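Local coordinates for purine nucleoside phosphorylase (Thermus thermophilus, PDB 1ODJ), which probably catalyses the reversible phosphorolysis of purine nucleosides such as guanosine, releasing the free base and ribose 1-phosphate, at residues A154-F159 with L176-E181; R16-G21 with V84-G89. All blocks are in the same frame, centred on the assembly; numbering follows the deposited sequence.

Contact 1 (A154-F159 with L176-E181); sequences ASEDAF and LAFEME. With GMP (guanosine), chain H.
Strands 152-156 and 175-179 pair in parallel beside the nucleoside site, where Glu156 and Met180 share the bound guanosine. The backbones are joined by Ala154 N to Ala177 O (2.8 Å), Glu179 N to Ala154 O, and Glu156 N to Glu179 O. On one face of the sheet Ala154 CB sits over the Phe178 ring in a CH-pi contact, 4.1 Å from its centroid. The extended Glu156 side chain crosses Phe178 at about a right angle, and its OE1 accepts guanosine N2 at 3.0 Å; Thr162 binds the other oxygen. At the sugar, Met180 N donates to O2' (2.9 Å), and the same hydroxyl donates to Glu181 OE2 (2.8 Å), while Gly66 N holds Glu181 OE1. With chi1 -72° and the chain extended at chi2 (165°), Met180 SD reaches the edge of the Phe159 ring, 4.0 Å from CD1, a Met-aromatic contact; the turn at chi3 (61°) sends CE toward Asp157 O. On the other face Ser155 OG donates to Glu179 OE1, though the modelled separation is too short to be trusted; that oxygen also receives Glu181 N from above the carboxylate plane, tying the turn back to the strand end. Helix 164-171 connects the two strands in a beta-alpha-beta unit; Glu181 is the N-cap residue of helix 182-192, strand 108-112 packs against Ala154 and Phe178, and His5 of the second subunit meets Phe159 edge-to-face and binds the guanosine.

Contact 2 (R16-G21 with V84-G89); sequences RVLLPG and VLVRVG. With SO4 (sulfate ion), chain G.
Leu19 and Arg87 are neighbours across two parallel strands, their side chains on the same face, and Leu19 O is gripped by backbone and water. Val88 N donates to Leu19 O at 3.0 Å, while the water donates to the same oxygen and accepts from Arg87 NH1. With CG anti to the backbone N (chi1 175°), the arginine runs past this carbonyl, CG lying 3.6 Å from Leu19 O, and presents its guanidinium edge to the sulfate. Arg87 NH2 makes the firm bond, 2.9 Å to O1; NH1 adds a weak one, and Gly21 N another, to O2. Val17 and Leu19 use both N-H and C=O, Val17 with Val84 and Val86, Leu19 with Val86 and Val88, in the parallel pairing that builds the central sheet of the phosphorylase superfamily fold. Leu19 CD1 meets Leu85 CB at 4.0 Å on the Arg87 face; on the other, Leu18 and Val86 lie side by side, and Leu18 CB touches Val88 CG2 at 3.8 Å. Helix 214-232 covers this face with Ala228 and Leu229. Farther out, salt bridges to Glu179 and Glu181 orient Arg87; Arg25 and Thr90 of this chain and Arg44 of the second subunit complete the sulfate site.

Overall arrangement
Both contacts belong to one mixed sheet, in which strand 84-93 of contact 2 runs antiparallel to strand 175-179 of contact 1; their centres lie 16 Å apart. They follow in series along the chain, contact 2 closing before contact 1 opens. Arg87 of contact 2 bridges them, reaching Glu179 and Glu181 of contact 1. Contact 1 supplies groups that bind the base and ribose, while contact 2 holds the sulfate, which probably marks the position of the phosphate substrate. The arrangement places the two halves of the site next to each other, consistent with phosphate attack on the nucleoside.

Contact 1 (A154-F159 with L176-E181)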
loop_
_atom_site.group_PDB
_atom_site.type_symbol
_atom_site.label_atom_id
_atom_site.label_comp_id
_atom_site.label_asym_id
_atom_site.label_seq_id
_atom_site.Cartn_x
_atom_site.Cartn_y
_atom_site.Cartn_z
ATOM N N ALA A 154 -19.728 7.851 1.762
ATOM C CA ALA A 154 -18.546 7.152 1.294
ATOM C C ALA A 154 -18.749 6.785 -0.165
ATOM O O ALA A 154 -19.814 6.312 -0.558
ATOM C CB ALA A 154 -18.285 5.914 2.141
ATOM N N SER A 155 -17.730 7.031 -0.972
ATOM C CA SER A 155 -17.825 6.720 -2.388
ATOM C C SER A 155 -17.079 5.433 -2.682
ATOM O O SER A 155 -15.851 5.395 -2.577
ATOM C CB SER A 155 -17.228 7.862 -3.230
ATOM O OG SER A 155 -17.949 9.074 -3.061
ATOM N N GLU A 156 -17.809 4.381 -3.039
ATOM C CA GLU A 156 -17.161 3.123 -3.370
ATOM C C GLU A 156 -17.267 2.792 -4.860
ATOM O O GLU A 156 -17.933 3.497 -5.619
ATOM C CB GLU A 156 -17.725 1.973 -2.521
ATOM C CG GLU A 156 -19.227 1.759 -2.623
ATOM C CD GLU A 156 -19.698 0.585 -1.767
ATOM O OE1 GLU A 156 -20.918 0.321 -1.740
ATOM O OE2 GLU A 156 -18.857 -0.081 -1.122
ATOM N N ASP A 157 -16.593 1.717 -5.263
ATOM C CA ASP A 157 -16.569 1.257 -6.649
ATOM C C ASP A 157 -17.436 0.028 -6.878
ATOM O O ASP A 157 -18.147 -0.063 -7.870
ATOM C CB ASP A 157 -15.133 0.922 -7.055
ATOM C CG ASP A 157 -14.349 2.143 -7.469
ATOM O OD1 ASP A 157 -13.100 2.071 -7.488
ATOM O OD2 ASP A 157 -14.977 3.175 -7.791
ATOM N N ALA A 158 -17.356 -0.917 -5.950
ATOM C CA ALA A 158 -18.089 -2.165 -6.045
ATOM C C ALA A 158 -19.351 -2.152 -5.211
ATOM O O ALA A 158 -19.307 -2.405 -4.009
ATOM C CB ALA A 158 -17.197 -3.313 -5.606
ATOM N N PHE A 159 -20.471 -1.869 -5.872
ATOM C CA PHE A 159 -21.787 -1.810 -5.244
ATOM C C PHE A 159 -22.067 -3.067 -4.425
ATOM O O PHE A 159 -22.411 -2.982 -3.239
ATOM C CB PHE A 159 -22.846 -1.669 -6.337
ATOM C CG PHE A 159 -24.229 -1.422 -5.825
ATOM C CD1 PHE A 159 -24.658 -0.132 -5.526
ATOM C CD2 PHE A 159 -25.121 -2.471 -5.669
ATOM C CE1 PHE A 159 -25.970 0.112 -5.080
ATOM C CE2 PHE A 159 -26.431 -2.239 -5.224
ATOM C CZ PHE A 159 -26.853 -0.940 -4.931
ATOM N N LEU A 176 -22.314 8.344 6.908
ATOM C CA LEU A 176 -23.776 8.313 6.955
ATOM C C LEU A 176 -24.359 7.356 5.898
ATOM O O LEU A 176 -25.326 6.627 6.158
ATOM C CB LEU A 176 -24.353 9.721 6.721
ATOM C CG LEU A 176 -24.134 10.851 7.744
ATOM C CD1 LEU A 176 -24.624 12.145 7.142
ATOM C CD2 LEU A 176 -24.875 10.586 9.049
ATOM N N ALA A 177 -23.777 7.361 4.705
ATOM C CA ALA A 177 -24.291 6.518 3.641
ATOM C C ALA A 177 -23.299 6.292 2.511
ATOM O O ALA A 177 -22.279 6.980 2.395
ATOM C CB ALA A 177 -25.571 7.118 3.092
ATOM N N PHE A 178 -23.623 5.320 1.665
ATOM C CA PHE A 178 -22.766 4.965 0.546
ATOM C C PHE A 178 -23.357 5.370 -0.797
ATOM O O PHE A 178 -24.573 5.284 -1.006
ATOM C CB PHE A 178 -22.471 3.449 0.560
ATOM C CG PHE A 178 -21.531 3.012 1.664
ATOM C CD1 PHE A 178 -21.921 3.067 3.008
ATOM C CD2 PHE A 178 -20.257 2.552 1.366
ATOM C CE1 PHE A 178 -21.050 2.670 4.037
ATOM C CE2 PHE A 178 -19.380 2.154 2.392
ATOM C CZ PHE A 178 -19.786 2.216 3.728
ATOM N N GLU A 179 -22.475 5.831 -1.688
ATOM C CA GLU A 179 -22.837 6.243 -3.041
ATOM C C GLU A 179 -21.648 6.007 -3.985
ATOM O O GLU A 179 -20.639 5.444 -3.574
ATOM C CB GLU A 179 -23.323 7.710 -3.063
ATOM C CG GLU A 179 -22.433 8.751 -2.395
ATOM C CD GLU A 179 -21.505 9.448 -3.369
ATOM O OE1 GLU A 179 -20.304 9.103 -3.388
ATOM O OE2 GLU A 179 -21.977 10.336 -4.120
ATOM N N MET A 180 -21.753 6.426 -5.240
ATOM C CA MET A 180 -20.671 6.157 -6.187
ATOM C C MET A 180 -20.211 7.283 -7.108
ATOM O O MET A 180 -19.881 7.023 -8.261
ATOM C CB MET A 180 -21.045 4.932 -7.049
ATOM C CG MET A 180 -21.000 3.596 -6.292
ATOM S SD MET A 180 -21.837 2.173 -7.101
ATOM C CE MET A 180 -20.872 2.041 -8.664
ATOM N N GLU A 181 -20.184 8.525 -6.625
ATOM C CA GLU A 181 -19.730 9.644 -7.462
ATOM C C GLU A 181 -19.091 10.809 -6.741
ATOM O O GLU A 181 -18.112 11.369 -7.233
ATOM C CB GLU A 181 -20.869 10.195 -8.308
ATOM C CG GLU A 181 -21.259 9.303 -9.449
ATOM C CD GLU A 181 -22.217 8.247 -9.006
ATOM O OE1 GLU A 181 -22.372 7.239 -9.735
ATOM O OE2 GLU A 181 -22.818 8.441 -7.925
HETATM O "O5'" GMP H . -27.788 2.257 -7.611
HETATM C "C5'" GMP H . -26.426 2.560 -7.376
HETATM C "C4'" GMP H . -26.321 4.045 -7.725
HETATM O "O4'" GMP H . -27.156 4.938 -6.902
HETATM C "C3'" GMP H . -24.913 4.598 -7.542
HETATM O "O3'" GMP H . -24.682 5.452 -8.698
HETATM C "C2'" GMP H . -24.918 5.410 -6.223
HETATM O "O2'" GMP H . -24.381 6.734 -6.324
HETATM C "C1'" GMP H . -26.396 5.302 -5.733
HETATM N N9 GMP H . -26.639 4.386 -4.567
HETATM C C8 GMP H . -27.861 4.240 -3.949
HETATM N N7 GMP H . -27.845 3.395 -2.960
HETATM C C5 GMP H . -26.532 2.939 -2.906
HETATM C C6 GMP H . -25.922 1.995 -2.022
HETATM O O6 GMP H . -26.439 1.357 -1.091
HETATM N N1 GMP H . -24.575 1.818 -2.312
HETATM C C2 GMP H . -23.895 2.462 -3.309
HETATM N N2 GMP H . -22.595 2.141 -3.418
HETATM N N3 GMP H . -24.446 3.348 -4.144
HETATM C C4 GMP H . -25.763 3.538 -3.886
#

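Contact 2 (R16-G21 with V84-G89)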
loop_
_atom_site.group_PDB
_atom_site.type_symbol
_atom_site.label_atom_id
_atom_site.label_comp_id
_atom_site.label_asym_id
_atom_site.label_seq_id
_atom_site.Cartn_x
_atom_site.Cartn_y
_atom_site.Cartn_z
ATOM N N ARG A 16 -24.223 26.726 -14.295
ATOM C CA ARG A 16 -24.711 25.939 -13.165
ATOM C C ARG A 16 -25.292 24.628 -13.686
ATOM O O ARG A 16 -26.123 24.613 -14.613
ATOM C CB ARG A 16 -25.765 26.750 -12.413
ATOM C CG ARG A 16 -25.301 28.165 -12.110
ATOM C CD ARG A 16 -26.396 29.027 -11.528
ATOM N NE ARG A 16 -25.888 30.343 -11.141
ATOM C CZ ARG A 16 -25.363 31.236 -11.978
ATOM N NH1 ARG A 16 -24.936 32.401 -11.509
ATOM N NH2 ARG A 16 -25.265 30.980 -13.276
ATOM N N VAL A 17 -24.840 23.526 -13.091
ATOM C CA VAL A 17 -25.257 22.198 -13.507
ATOM C C VAL A 17 -25.614 21.248 -12.372
ATOM O O VAL A 17 -24.908 21.188 -11.357
ATOM C CB VAL A 17 -24.133 21.519 -14.324
ATOM C CG1 VAL A 17 -24.574 20.106 -14.762
ATOM C CG2 VAL A 17 -23.745 22.403 -15.521
ATOM N N LEU A 18 -26.718 20.517 -12.559
ATOM C CA LEU A 18 -27.144 19.496 -11.606
ATOM C C LEU A 18 -26.665 18.189 -12.237
ATOM O O LEU A 18 -26.791 17.995 -13.449
ATOM C CB LEU A 18 -28.673 19.450 -11.440
ATOM C CG LEU A 18 -29.363 20.611 -10.723
ATOM C CD1 LEU A 18 -30.790 20.201 -10.370
ATOM C CD2 LEU A 18 -28.606 20.983 -9.471
ATOM N N LEU A 19 -26.103 17.303 -11.422
ATOM C CA LEU A 19 -25.594 16.033 -11.922
ATOM C C LEU A 19 -26.309 14.845 -11.320
ATOM O O LEU A 19 -25.952 14.385 -10.241
ATOM C CB LEU A 19 -24.095 15.888 -11.633
ATOM C CG LEU A 19 -23.118 16.977 -12.085
ATOM C CD1 LEU A 19 -21.730 16.645 -11.533
ATOM C CD2 LEU A 19 -23.089 17.069 -13.606
ATOM N N PRO A 20 -27.370 14.370 -11.981
ATOM C CA PRO A 20 -28.085 13.205 -11.457
ATOM C C PRO A 20 -27.392 11.979 -12.066
ATOM O O PRO A 20 -26.879 12.054 -13.194
ATOM C CB PRO A 20 -29.499 13.404 -11.997
ATOM C CG PRO A 20 -29.256 14.075 -13.305
ATOM C CD PRO A 20 -28.194 15.090 -12.968
ATOM N N GLY A 21 -27.350 10.868 -11.337
ATOM C CA GLY A 21 -26.706 9.676 -11.877
ATOM C C GLY A 21 -27.515 8.929 -12.941
ATOM O O GLY A 21 -26.954 8.420 -13.914
ATOM N N VAL A 84 -20.372 25.671 -11.630
ATOM C CA VAL A 84 -20.986 25.225 -10.378
ATOM C C VAL A 84 -21.725 23.911 -10.662
ATOM O O VAL A 84 -22.749 23.890 -11.347
ATOM C CB VAL A 84 -21.991 26.264 -9.827
ATOM C CG1 VAL A 84 -22.722 25.707 -8.630
ATOM C CG2 VAL A 84 -21.270 27.519 -9.435
ATOM N N LEU A 85 -21.182 22.810 -10.152
ATOM C CA LEU A 85 -21.802 21.513 -10.360
ATOM C C LEU A 85 -22.267 20.920 -9.027
ATOM O O LEU A 85 -21.501 20.813 -8.068
ATOM C CB LEU A 85 -20.825 20.565 -11.075
ATOM C CG LEU A 85 -20.160 21.165 -12.333
ATOM C CD1 LEU A 85 -19.115 22.210 -11.937
ATOM C CD2 LEU A 85 -19.482 20.077 -13.142
ATOM N N VAL A 86 -23.546 20.571 -8.976
ATOM C CA VAL A 86 -24.144 19.963 -7.785
ATOM C C VAL A 86 -24.698 18.578 -8.117
ATOM O O VAL A 86 -25.618 18.446 -8.927
ATOM C CB VAL A 86 -25.307 20.819 -7.216
ATOM C CG1 VAL A 86 -25.941 20.109 -6.047
ATOM C CG2 VAL A 86 -24.793 22.195 -6.788
ATOM N N ARG A 87 -24.125 17.550 -7.498
ATOM C CA ARG A 87 -24.583 16.189 -7.715
ATOM C C ARG A 87 -25.893 16.023 -6.966
ATOM O O ARG A 87 -25.983 16.372 -5.794
ATOM C CB ARG A 87 -23.560 15.184 -7.177
ATOM C CG ARG A 87 -24.030 13.729 -7.254
ATOM C CD ARG A 87 -22.950 12.729 -6.851
ATOM N NE ARG A 87 -23.520 11.654 -6.052
ATOM C CZ ARG A 87 -24.393 10.765 -6.513
ATOM N NH1 ARG A 87 -24.783 10.811 -7.776
ATOM N NH2 ARG A 87 -24.917 9.860 -5.696
ATOM N N VAL A 88 -26.917 15.536 -7.658
ATOM C CA VAL A 88 -28.215 15.287 -7.033
ATOM C C VAL A 88 -28.491 13.787 -7.225
ATOM O O VAL A 88 -28.947 13.344 -8.280
ATOM C CB VAL A 88 -29.363 16.150 -7.668
ATOM C CG1 VAL A 88 -29.501 17.483 -6.918
ATOM C CG2 VAL A 88 -29.079 16.417 -9.128
ATOM N N GLY A 89 -28.186 12.997 -6.203
ATOM C CA GLY A 89 -28.385 11.560 -6.332
ATOM C C GLY A 89 -28.958 10.846 -5.125
ATOM O O GLY A 89 -29.432 11.489 -4.187
HETATM S S SO4 G . -27.766 8.160 -8.261
HETATM O O1 SO4 G . -27.082 8.426 -6.967
HETATM O O2 SO4 G . -27.694 9.367 -9.100
HETATM O O3 SO4 G . -29.175 7.810 -8.005
HETATM O O4 SO4 G . -27.096 7.057 -8.982
HETATM O O HOH W 1 -23.616 12.382 -10.309
#